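Local structure of Endoglucanase(Endo-1,4-beta-glucanase)protein (Pseudomonas stutzeri, 6R2J) at residues Leu207-Phe213 and Ile229-Ala234; Gly254-Asp258 and Tyr292-Ile296; Leu13-Ser19 and Pro279-Gly285; Ala182-Pro186 and Pro236-Trp240. The protein probably hydrolyses internal beta-1,4-glucosidic bonds of cellulose as a family 5 endoglucanase, and binds cellobiose in its cleft. One frame throughout, in Å; residues are numbered along the deposited sequence.

Contact 1: residues Leu207-Phe213 and Ile229-Ala234; sequences LYFDDDF and IGVERA. With BGC (beta-D-glucopyranose), chain E; BGC (beta-D-glucopyranose), chain B.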
# COMPACT_ATOMS: atom_id res chain seq x y z
N LEU A 207 -6.54 2.60 -7.15
CA LEU A 207 -7.49 3.36 -7.95
C LEU A 207 -6.80 4.57 -8.55
O LEU A 207 -6.30 5.42 -7.82
CB LEU A 207 -8.69 3.79 -7.08
CG LEU A 207 -9.88 4.56 -7.69
CD1 LEU A 207 -11.09 4.36 -6.75
CD2 LEU A 207 -9.54 6.03 -7.93
N TYR A 208 -6.81 4.65 -9.88
CA TYR A 208 -6.29 5.78 -10.60
C TYR A 208 -7.38 6.34 -11.50
O TYR A 208 -8.45 5.76 -11.67
CB TYR A 208 -5.03 5.40 -11.37
CG TYR A 208 -3.85 5.08 -10.47
CD1 TYR A 208 -3.02 6.09 -10.02
CD2 TYR A 208 -3.57 3.76 -10.09
CE1 TYR A 208 -1.92 5.80 -9.22
CE2 TYR A 208 -2.51 3.46 -9.26
CZ TYR A 208 -1.66 4.47 -8.84
OH TYR A 208 -0.57 4.20 -8.05
N PHE A 209 -7.11 7.49 -12.09
CA PHE A 209 -8.15 8.26 -12.75
C PHE A 209 -8.09 8.23 -14.28
O PHE A 209 -8.95 8.87 -14.91
CB PHE A 209 -8.04 9.73 -12.30
CG PHE A 209 -8.28 9.94 -10.84
CD1 PHE A 209 -8.95 8.98 -10.06
CD2 PHE A 209 -7.88 11.14 -10.24
CE1 PHE A 209 -9.19 9.20 -8.72
CE2 PHE A 209 -8.15 11.38 -8.91
CZ PHE A 209 -8.79 10.40 -8.15
N ASP A 210 -7.08 7.60 -14.89
CA ASP A 210 -6.96 7.59 -16.34
C ASP A 210 -7.84 6.49 -16.95
O ASP A 210 -8.34 5.59 -16.26
CB ASP A 210 -5.51 7.54 -16.85
CG ASP A 210 -4.67 6.48 -16.19
OD1 ASP A 210 -5.08 5.95 -15.14
OD2 ASP A 210 -3.55 6.19 -16.69
N ASP A 211 -8.03 6.60 -18.28
CA ASP A 211 -9.07 5.87 -18.98
C ASP A 211 -8.83 4.38 -18.95
O ASP A 211 -9.79 3.60 -19.09
CB ASP A 211 -9.06 6.28 -20.43
CG ASP A 211 -9.63 7.64 -20.66
OD1 ASP A 211 -10.02 8.31 -19.68
OD2 ASP A 211 -9.76 8.01 -21.85
N ASP A 212 -7.58 3.97 -18.77
CA ASP A 212 -7.21 2.56 -18.76
C ASP A 212 -6.93 2.07 -17.35
O ASP A 212 -6.39 0.98 -17.18
CB ASP A 212 -6.01 2.33 -19.67
CG ASP A 212 -4.76 3.03 -19.20
OD1 ASP A 212 -4.78 3.60 -18.10
OD2 ASP A 212 -3.75 3.00 -19.92
N PHE A 213 -7.28 2.86 -16.33
CA PHE A 213 -7.16 2.50 -14.93
C PHE A 213 -5.70 2.36 -14.44
O PHE A 213 -5.47 2.04 -13.24
CB PHE A 213 -7.88 1.18 -14.58
CG PHE A 213 -9.29 1.10 -15.04
CD1 PHE A 213 -9.59 0.67 -16.33
CD2 PHE A 213 -10.32 1.43 -14.19
CE1 PHE A 213 -10.90 0.59 -16.77
CE2 PHE A 213 -11.64 1.35 -14.59
CZ PHE A 213 -11.94 0.93 -15.88
N ILE A 229 -14.91 10.57 -11.04
CA ILE A 229 -14.39 9.27 -11.43
C ILE A 229 -13.72 8.58 -10.26
O ILE A 229 -13.76 7.35 -10.15
CB ILE A 229 -13.49 9.42 -12.68
CG1 ILE A 229 -13.36 8.10 -13.42
CG2 ILE A 229 -12.09 9.90 -12.33
CD1 ILE A 229 -14.67 7.44 -13.78
N GLY A 230 -13.15 9.34 -9.33
CA GLY A 230 -12.56 8.71 -8.18
C GLY A 230 -13.62 8.09 -7.29
O GLY A 230 -13.48 6.97 -6.82
N VAL A 231 -14.72 8.81 -7.06
CA VAL A 231 -15.80 8.25 -6.25
C VAL A 231 -16.47 7.07 -6.95
O VAL A 231 -16.84 6.06 -6.31
CB VAL A 231 -16.82 9.34 -5.87
CG1 VAL A 231 -17.98 8.65 -5.13
CG2 VAL A 231 -16.20 10.46 -5.07
N GLU A 232 -16.64 7.17 -8.27
CA GLU A 232 -17.26 6.10 -9.02
C GLU A 232 -16.40 4.84 -9.02
O GLU A 232 -16.94 3.74 -8.99
CB GLU A 232 -17.50 6.58 -10.44
CG GLU A 232 -18.54 7.69 -10.54
CD GLU A 232 -18.46 8.47 -11.85
OE1 GLU A 232 -17.80 7.99 -12.83
OE2 GLU A 232 -19.08 9.57 -11.92
N ARG A 233 -15.07 4.98 -9.05
CA ARG A 233 -14.17 3.84 -9.01
C ARG A 233 -13.97 3.33 -7.59
O ARG A 233 -13.64 2.16 -7.40
CB ARG A 233 -12.85 4.18 -9.73
CG ARG A 233 -13.06 4.35 -11.24
CD ARG A 233 -11.80 4.62 -12.03
NE ARG A 233 -12.12 4.78 -13.45
CZ ARG A 233 -11.24 5.13 -14.40
NH1 ARG A 233 -9.99 5.38 -14.08
NH2 ARG A 233 -11.62 5.22 -15.66
N ALA A 234 -14.20 4.15 -6.57
CA ALA A 234 -14.11 3.64 -5.21
C ALA A 234 -15.36 2.87 -4.81
O ALA A 234 -15.27 1.85 -4.10
CB ALA A 234 -13.87 4.79 -4.24
C2 BGC E . -5.56 -1.61 -12.61
C3 BGC E . -5.87 -1.57 -11.15
C4 BGC E . -4.62 -1.03 -10.54
C5 BGC E . -3.82 -0.05 -11.34
C6 BGC E . -2.70 0.32 -10.41
C1 BGC E . -4.59 -0.69 -13.39
O2 BGC E . -6.87 -1.86 -13.27
O3 BGC E . -6.18 -2.86 -10.61
O4 BGC E . -5.17 -0.64 -9.30
O5 BGC E . -3.34 -0.76 -12.58
O6 BGC E . -1.64 0.88 -11.23
C2 BGC B . -1.40 -1.77 -16.04
C3 BGC B . -2.27 -1.86 -14.82
C4 BGC B . -3.60 -1.38 -15.35
C5 BGC B . -4.15 -2.25 -16.54
C6 BGC B . -5.44 -1.70 -17.19
C1 BGC B . -1.82 -2.85 -17.06
O1 BGC B . -0.98 -3.01 -18.16
O2 BGC B . -0.02 -1.99 -15.79
O3 BGC B . -1.97 -0.96 -13.74
O4 BGC B . -4.76 -1.33 -14.54
O5 BGC B . -3.22 -2.63 -17.62
O6 BGC B . -6.27 -1.22 -16.14
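Arg-233 stretches from helix 229-244 to the loop 207-213 and ends among that loop's carbonyls. Its CG is anti to the carbonyl carbon (chi1 -68°), and the chain runs extended from there to NE. Arg-233 CB rests 3.6 Å from Leu-207 CG. Arg-233 CD passes 3.6 Å from Tyr-208 O. Arg-233 NE comes to 3.6 Å from Phe-213 CE2. Arg-233 CZ lies off-centre over the Phe-213 ring, 4.3 Å from its centroid, as a cation-pi contact with the planes 31° apart. Phe-213 CE2 lies against one face of the guanidinium and Ile-229 CG1 against the other, both toward its rim. Arg-233 NH1 donates twice, to Tyr-208 O at 2.9 Å and to Asp-210 O at 2.7 Å. Both acceptors lie close to the guanidinium plane, and these bonds fix its rotation. NH2 adds a weak bond to Asp-210 O. Phe-213 N reaches Asp-210 O from the face opposite to Arg-233 NH1 and closes a type I turn.

Beside the arginine, Phe-209 CE1 packs 3.4 Å from Gly-230 CA, where a CB would clash. Tyr-208 presents its ring edge to C6 of one glucose and bonds Glu-252 through OH. Tyr-208, Asp-212 and Phe-213 all line the glycan pocket. The arrangement is a beta-alpha loop of a TIM barrel, tied to its following helix at the rim of a sugar-binding cleft.

Contact 2: residues Gly254-Asp258 and Tyr292-Ile296; sequences GIPDD and YKLAI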
# COMPACT_ATOMS: atom_id res chain seq x y z
N GLY A 254 -3.07 8.49 -7.17
CA GLY A 254 -2.16 9.60 -7.36
C GLY A 254 -2.57 10.36 -8.60
O GLY A 254 -3.34 9.86 -9.42
N ILE A 255 -2.05 11.58 -8.71
CA ILE A 255 -2.42 12.43 -9.84
C ILE A 255 -1.20 13.18 -10.33
O ILE A 255 -0.29 13.52 -9.56
CB ILE A 255 -3.54 13.45 -9.49
CG1 ILE A 255 -3.10 14.42 -8.40
CG2 ILE A 255 -4.83 12.80 -9.08
CD1 ILE A 255 -4.14 15.50 -8.04
N PRO A 256 -1.16 13.45 -11.64
CA PRO A 256 -0.14 14.37 -12.15
C PRO A 256 -0.42 15.80 -11.72
O PRO A 256 -1.57 16.21 -11.56
CB PRO A 256 -0.24 14.22 -13.67
CG PRO A 256 -1.07 12.92 -13.90
CD PRO A 256 -2.00 12.88 -12.73
N ASP A 257 0.64 16.57 -11.61
CA ASP A 257 0.57 17.97 -11.26
C ASP A 257 0.18 18.90 -12.42
O ASP A 257 0.18 20.11 -12.23
CB ASP A 257 1.95 18.38 -10.72
CG ASP A 257 3.11 18.21 -11.77
OD1 ASP A 257 2.84 18.28 -12.98
OD2 ASP A 257 4.30 18.05 -11.38
N ASP A 258 -0.18 18.37 -13.59
CA ASP A 258 -0.50 19.22 -14.74
C ASP A 258 -1.89 18.95 -15.31
O ASP A 258 -2.21 19.36 -16.43
CB ASP A 258 0.57 19.07 -15.82
CG ASP A 258 0.60 17.67 -16.44
OD1 ASP A 258 -0.02 16.74 -15.85
OD2 ASP A 258 1.23 17.54 -17.53
N TYR A 292 9.01 13.25 -11.47
CA TYR A 292 7.81 12.45 -11.65
C TYR A 292 6.55 13.27 -11.33
O TYR A 292 6.42 13.87 -10.25
CB TYR A 292 7.93 11.20 -10.76
CG TYR A 292 6.81 10.19 -10.81
CD1 TYR A 292 6.22 9.82 -12.00
CD2 TYR A 292 6.33 9.63 -9.63
CE1 TYR A 292 5.16 8.88 -12.03
CE2 TYR A 292 5.29 8.70 -9.63
CZ TYR A 292 4.71 8.31 -10.82
OH TYR A 292 3.68 7.36 -10.78
N LYS A 293 5.64 13.33 -12.31
CA LYS A 293 4.53 14.26 -12.26
C LYS A 293 3.59 13.93 -11.11
O LYS A 293 2.91 14.83 -10.58
CB LYS A 293 3.75 14.21 -13.57
CG LYS A 293 4.27 15.11 -14.67
CD LYS A 293 3.24 15.25 -15.80
CE LYS A 293 3.87 14.97 -17.17
NZ LYS A 293 2.99 15.38 -18.32
N LEU A 294 3.51 12.66 -10.73
CA LEU A 294 2.64 12.29 -9.63
C LEU A 294 3.32 12.43 -8.26
O LEU A 294 2.65 12.28 -7.23
CB LEU A 294 2.16 10.83 -9.77
CG LEU A 294 1.03 10.35 -10.68
CD1 LEU A 294 1.51 10.56 -12.08
CD2 LEU A 294 0.70 8.89 -10.38
N ALA A 295 4.62 12.67 -8.23
CA ALA A 295 5.35 12.66 -6.96
C ALA A 295 4.85 13.76 -6.02
O ALA A 295 4.67 14.91 -6.44
CB ALA A 295 6.85 12.82 -7.22
N ILE A 296 4.65 13.42 -4.75
CA ILE A 296 4.31 14.39 -3.72
C ILE A 296 5.52 14.82 -2.88
O ILE A 296 5.36 15.63 -1.95
CB ILE A 296 3.18 13.80 -2.85
CG1 ILE A 296 2.43 14.87 -2.04
CG2 ILE A 296 3.74 12.77 -1.91
CD1 ILE A 296 1.22 14.33 -1.25
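Lys-293 O draws three weak partners. Asp-257 N gives it a weak hydrogen bond of 3.0 Å, bent to 134°. Pro-256 CA adds a CA-H...O contact to Lys-293 O at 3.5 Å. Gln-306 NE2 of helix 305-311 bonds Ile-255 O and reaches Lys-293 O more weakly. A second CA-H...O contact runs the other way, from Leu-294 CA to Ile-255 O at 3.2 Å. The two backbones thus meet closely without forming a strand pair.

The Lys-293 side chain leaves this point toward the surface. The Asp-257 and Lys-293 side chains cross at about a right angle, with Lys-293 CG near Asp-257 OD1. Lys-293 CD lies 3.6 Å from Asp-258 OD1. Beyond it the chain bends at chi3 (-129°), which helps carry Lys-293 NZ to a salt bridge of 2.9 Å with Asp-258 OD2. NZ meets that oxygen on the syn side, but 33° out of the carboxylate plane. The bridge lies at the exposed end of the contact. Asp-257 looks to another base, since its OD2 forms a salt bridge with Arg-304.

Leu-294 makes the buried end. It lies beside Pro-256 and points the same way, with Leu-294 CD1 3.9 Å from Pro-256 CG. Leu-294 CD2 comes 4.0 Å from Gly-254 C, and a CB on that glycine would be tight against it. Tyr-282 OH, from strand 280-285, bonds both Ile-255 N and Leu-294 O and so bridges the two segments. Residues 292-295 form a type I turn. The contact joins the loops that follow strands 248-252 and 280-285, neighbouring beta-alpha loops of a TIM barrel.

Contact 3: residues Leu13-Ser19 and Pro279-Gly285; sequences LHGVNIS and PSAYWAG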
# COMPACT_ATOMS: atom_id res chain seq x y z
N LEU A 13 -5.90 8.53 8.62
CA LEU A 13 -6.46 7.73 7.53
C LEU A 13 -5.64 7.87 6.26
O LEU A 13 -5.45 6.88 5.54
CB LEU A 13 -7.89 8.18 7.23
CG LEU A 13 -9.01 7.87 8.22
CD1 LEU A 13 -10.34 8.42 7.62
CD2 LEU A 13 -9.16 6.37 8.52
N HIS A 14 -5.17 9.08 5.95
CA HIS A 14 -4.63 9.40 4.63
C HIS A 14 -3.14 9.62 4.69
O HIS A 14 -2.66 10.58 5.31
CB HIS A 14 -5.37 10.59 4.03
CG HIS A 14 -6.83 10.34 3.89
ND1 HIS A 14 -7.32 9.22 3.25
CD2 HIS A 14 -7.90 11.00 4.37
CE1 HIS A 14 -8.64 9.23 3.32
NE2 HIS A 14 -9.02 10.30 3.98
N GLY A 15 -2.42 8.69 4.08
CA GLY A 15 -1.00 8.63 4.20
C GLY A 15 -0.37 8.66 2.84
O GLY A 15 -1.01 9.13 1.88
N VAL A 16 0.86 8.13 2.75
CA VAL A 16 1.68 8.24 1.56
C VAL A 16 2.45 6.96 1.36
O VAL A 16 2.95 6.36 2.31
CB VAL A 16 2.68 9.42 1.66
CG1 VAL A 16 1.96 10.79 1.61
CG2 VAL A 16 3.53 9.30 2.91
N ASN A 17 2.61 6.57 0.11
CA ASN A 17 3.61 5.57 -0.22
C ASN A 17 4.98 6.25 -0.28
O ASN A 17 5.11 7.33 -0.87
CB ASN A 17 3.30 4.95 -1.57
CG ASN A 17 2.10 4.04 -1.53
OD1 ASN A 17 2.24 2.85 -1.22
ND2 ASN A 17 0.93 4.55 -1.90
N ILE A 18 6.00 5.58 0.28
CA ILE A 18 7.36 6.11 0.36
C ILE A 18 8.35 5.21 -0.38
O ILE A 18 8.44 4.01 -0.08
CB ILE A 18 7.78 6.34 1.82
CG1 ILE A 18 6.86 7.40 2.46
CG2 ILE A 18 9.24 6.79 1.89
CD1 ILE A 18 7.06 8.88 1.97
N SER A 19 9.09 5.80 -1.33
CA SER A 19 10.09 5.15 -2.16
C SER A 19 11.31 4.80 -1.30
O SER A 19 11.48 5.32 -0.19
CB SER A 19 10.44 6.04 -3.35
OG SER A 19 10.79 7.29 -2.88
N PRO A 279 -9.09 4.50 4.98
CA PRO A 279 -7.77 5.10 4.78
C PRO A 279 -7.26 4.87 3.36
O PRO A 279 -7.82 4.10 2.57
CB PRO A 279 -6.90 4.40 5.84
CG PRO A 279 -7.55 3.03 6.05
CD PRO A 279 -9.04 3.26 5.80
N SER A 280 -6.19 5.60 3.04
CA SER A 280 -5.64 5.62 1.70
C SER A 280 -4.16 5.93 1.79
O SER A 280 -3.69 6.43 2.81
CB SER A 280 -6.29 6.74 0.87
OG SER A 280 -5.84 8.03 1.28
N ALA A 281 -3.44 5.66 0.71
CA ALA A 281 -2.03 6.04 0.61
C ALA A 281 -1.79 6.60 -0.78
O ALA A 281 -2.07 5.94 -1.78
CB ALA A 281 -1.10 4.86 0.93
N TYR A 282 -1.32 7.84 -0.81
CA TYR A 282 -0.97 8.51 -2.04
C TYR A 282 0.26 7.88 -2.66
O TYR A 282 1.21 7.56 -1.96
CB TYR A 282 -0.67 9.99 -1.75
CG TYR A 282 -0.46 10.76 -3.02
CD1 TYR A 282 -1.52 11.30 -3.67
CD2 TYR A 282 0.80 10.90 -3.58
CE1 TYR A 282 -1.37 11.97 -4.82
CE2 TYR A 282 0.95 11.54 -4.75
CZ TYR A 282 -0.14 12.07 -5.37
OH TYR A 282 -0.04 12.70 -6.57
N TRP A 283 0.28 7.79 -4.00
CA TRP A 283 1.44 7.33 -4.76
C TRP A 283 2.05 8.48 -5.55
O TRP A 283 1.46 8.91 -6.55
CB TRP A 283 0.99 6.25 -5.74
CG TRP A 283 2.21 5.66 -6.45
CD1 TRP A 283 2.81 6.10 -7.62
CD2 TRP A 283 2.99 4.54 -6.00
NE1 TRP A 283 3.91 5.32 -7.90
CE2 TRP A 283 4.04 4.36 -6.92
CE3 TRP A 283 2.90 3.69 -4.90
CZ2 TRP A 283 4.99 3.35 -6.76
CZ3 TRP A 283 3.79 2.69 -4.77
CH2 TRP A 283 4.84 2.53 -5.68
N ALA A 284 3.23 8.99 -5.14
CA ALA A 284 4.03 8.49 -4.03
C ALA A 284 4.93 9.62 -3.61
O ALA A 284 5.14 10.52 -4.41
CB ALA A 284 4.87 7.30 -4.46
N GLY A 285 5.52 9.54 -2.40
CA GLY A 285 6.59 10.43 -1.98
C GLY A 285 7.92 9.72 -1.74
O GLY A 285 8.04 8.52 -2.03
O HOH W 1 -3.61 9.65 1.08
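Gly-15 makes both its backbone bonds to the one strand: its N donates to Ser-280 O at 2.9 Å, and its O accepts from Tyr-282 N at 3.0 Å. These bonds pair strand 14-18 with strand 280-285 in parallel. Asn-17 N then reaches Tyr-282 O at 2.7 Å, and Asn-17 O takes Gly-285 N. Ser-19 N ends the ladder on Gly-285 O. The register slips by one between Val-16 and Ile-18, a beta bulge. A cis peptide bond precedes Ala-284 there, where the chain turns a corner at Trp-283.

Side-chain polar contacts come next. His-14 ND1 and Ser-280 OG share a 2.7 Å bond near the imidazole plane, while NE2 of the ring bonds Asn-274. A water donates to Gly-15 O and also bonds Ser-280 OG. Asn-17 ND2 also donates to Tyr-282 O at 3.0 Å, from well above its carbonyl plane (71°), and this oxygen so takes two bonds from one residue. ND2 further bonds Gly-251 O, and OD1 takes Arg-56 NH1. A leucine in place of Asn-17 would probably cost Tyr-282 O its second donor and leave Arg-56 NH1 and Gly-251 O without these mates inside the barrel.

The same amide also meets a ring. CG of Asn-17 lies 3.5 Å from Trp-283 CE3, the amide turned 56° to the indole.

Apolar packing is slighter. CD2 of Leu-13 touches Pro-279 CB at 4.0 Å. Pairing of the first strand with the last is the closure typical of the eight-stranded TIM barrel.

Contact 4: residues Ala182-Pro186 and Pro236-Trp240; sequences AYHWP and PFIEW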
# COMPACT_ATOMS: atom_id res chain seq x y z
N ALA A 182 -9.92 -1.22 -7.67
CA ALA A 182 -11.11 -0.97 -6.87
C ALA A 182 -12.38 -1.02 -7.72
O ALA A 182 -13.39 -1.59 -7.29
CB ALA A 182 -10.97 0.40 -6.21
N TYR A 183 -12.34 -0.45 -8.92
CA TYR A 183 -13.53 -0.43 -9.77
C TYR A 183 -13.98 -1.84 -10.12
O TYR A 183 -15.18 -2.15 -10.13
CB TYR A 183 -13.20 0.38 -11.05
CG TYR A 183 -14.32 0.38 -12.04
CD1 TYR A 183 -15.46 1.17 -11.84
CD2 TYR A 183 -14.29 -0.46 -13.16
CE1 TYR A 183 -16.52 1.13 -12.72
CE2 TYR A 183 -15.36 -0.50 -14.04
CZ TYR A 183 -16.45 0.30 -13.81
OH TYR A 183 -17.49 0.27 -14.69
N HIS A 184 -13.02 -2.73 -10.39
CA HIS A 184 -13.31 -4.07 -10.86
C HIS A 184 -13.52 -5.06 -9.72
O HIS A 184 -13.87 -6.22 -10.00
CB HIS A 184 -12.17 -4.57 -11.76
CG HIS A 184 -11.95 -3.74 -13.00
ND1 HIS A 184 -10.98 -2.76 -13.09
CD2 HIS A 184 -12.60 -3.73 -14.19
CE1 HIS A 184 -11.04 -2.20 -14.29
NE2 HIS A 184 -12.01 -2.77 -14.98
N TRP A 185 -13.29 -4.63 -8.47
CA TRP A 185 -13.27 -5.52 -7.32
C TRP A 185 -14.48 -6.45 -7.24
O TRP A 185 -14.29 -7.66 -7.04
CB TRP A 185 -13.13 -4.65 -6.07
CG TRP A 185 -12.84 -5.45 -4.90
CD1 TRP A 185 -13.75 -6.15 -4.15
CD2 TRP A 185 -11.57 -5.69 -4.34
NE1 TRP A 185 -13.10 -6.85 -3.17
CE2 TRP A 185 -11.76 -6.57 -3.25
CE3 TRP A 185 -10.28 -5.26 -4.65
CZ2 TRP A 185 -10.68 -7.02 -2.45
CZ3 TRP A 185 -9.23 -5.70 -3.86
CH2 TRP A 185 -9.43 -6.57 -2.77
N PRO A 186 -15.72 -5.96 -7.36
CA PRO A 186 -16.88 -6.84 -7.14
C PRO A 186 -17.03 -7.88 -8.21
O PRO A 186 -17.71 -8.88 -8.00
CB PRO A 186 -18.08 -5.90 -7.14
CG PRO A 186 -17.56 -4.56 -7.11
CD PRO A 186 -16.12 -4.56 -7.60
N PRO A 236 -17.71 0.74 -6.02
CA PRO A 236 -17.84 -0.71 -6.11
C PRO A 236 -17.16 -1.43 -4.96
O PRO A 236 -17.73 -2.38 -4.40
CB PRO A 236 -17.18 -1.00 -7.46
CG PRO A 236 -17.37 0.26 -8.26
CD PRO A 236 -17.15 1.32 -7.26
N PHE A 237 -15.95 -0.97 -4.61
CA PHE A 237 -15.09 -1.59 -3.60
C PHE A 237 -15.66 -1.39 -2.20
O PHE A 237 -15.82 -2.36 -1.44
CB PHE A 237 -13.68 -0.98 -3.74
CG PHE A 237 -12.68 -1.45 -2.72
CD1 PHE A 237 -12.52 -2.80 -2.45
CD2 PHE A 237 -11.91 -0.53 -2.02
CE1 PHE A 237 -11.62 -3.22 -1.48
CE2 PHE A 237 -11.03 -0.94 -1.04
CZ PHE A 237 -10.87 -2.28 -0.78
N ILE A 238 -16.00 -0.13 -1.86
CA ILE A 238 -16.66 0.20 -0.60
C ILE A 238 -17.93 -0.63 -0.43
O ILE A 238 -18.19 -1.20 0.64
CB ILE A 238 -16.95 1.71 -0.54
CG1 ILE A 238 -15.63 2.50 -0.68
CG2 ILE A 238 -17.80 2.05 0.70
CD1 ILE A 238 -14.44 1.90 -0.03
N GLU A 239 -18.73 -0.73 -1.49
CA GLU A 239 -19.99 -1.45 -1.40
C GLU A 239 -19.75 -2.93 -1.17
O GLU A 239 -20.46 -3.57 -0.39
CB GLU A 239 -20.80 -1.24 -2.68
CG GLU A 239 -21.44 0.15 -2.73
CD GLU A 239 -22.31 0.34 -3.91
OE1 GLU A 239 -22.51 -0.64 -4.64
OE2 GLU A 239 -22.78 1.47 -4.14
N TRP A 240 -18.74 -3.50 -1.83
CA TRP A 240 -18.35 -4.88 -1.54
C TRP A 240 -17.86 -5.03 -0.11
O TRP A 240 -18.21 -6.01 0.57
CB TRP A 240 -17.24 -5.29 -2.50
CG TRP A 240 -16.83 -6.69 -2.41
CD1 TRP A 240 -17.32 -7.75 -3.15
CD2 TRP A 240 -15.81 -7.23 -1.57
NE1 TRP A 240 -16.68 -8.91 -2.79
CE2 TRP A 240 -15.74 -8.62 -1.82
CE3 TRP A 240 -14.95 -6.68 -0.61
CZ2 TRP A 240 -14.85 -9.47 -1.15
CZ3 TRP A 240 -14.04 -7.53 0.06
CH2 TRP A 240 -14.01 -8.90 -0.21
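An aromatic cluster of Trp-185, Phe-237 and Trp-240 joins the short helix 185-188 to helix 229-244. Trp-185 touches both of the others. CD1 and CE1 of Phe-237 come edge-on over one face of its indole, CD1 3.6 Å from Trp-185 CD2, with the planes at 57°. Trp-185 in turn points its own edge at Trp-240. Trp-185 NE1 stands above the face of that indole, offset toward the rim and 3.2 Å from Trp-240 CE3, and these planes meet at 67°. Both are T-shaped pairs. Chi1 of -169° carries the Trp-185 indole toward helix 229-244, where Phe-237 meets its face and Trp-240 its NE1 edge.

Prolines close the outer side. CG of Pro-186 packs 3.6 Å from Pro-236 CB, and Pro-236 CB also lies 3.5 Å from Tyr-183 O. At the inner end Ala-182 CB meets Phe-237 CB at 3.9 Å. Trp-240 NE1 bonds Ala-190 O. A serine at Trp-240 would probably leave Ala-190 O without that donor and the NE1 edge of Trp-185 without the face it meets. No hydrogen bond crosses between the segments; this is apolar packing of a beta-alpha loop and helix on the outer layer of a TIM barrel.

Contact 3 closes the barrel near the centre of the chain, and the other three lie about 17 Å from that centre. Contact 3 also spans most of the sequence. Contact 4 is nested within it, and contact 1 within contact 4. Contact 2 opens after contact 1 closes, and its segments alternate with those of contact 3. These two touch, with a probable bond from Ile-296 N to Ala-284 O. Contacts 1 and 4 share helix 229-244, have centres 11 Å apart and touch through Phe-213 and Tyr-183. Phe-209 packs on Ile-255 of contact 2, and Tyr-208 touches Trp-283 of contact 3. Contact 1 thus touches all the others and lies at the sugar pocket.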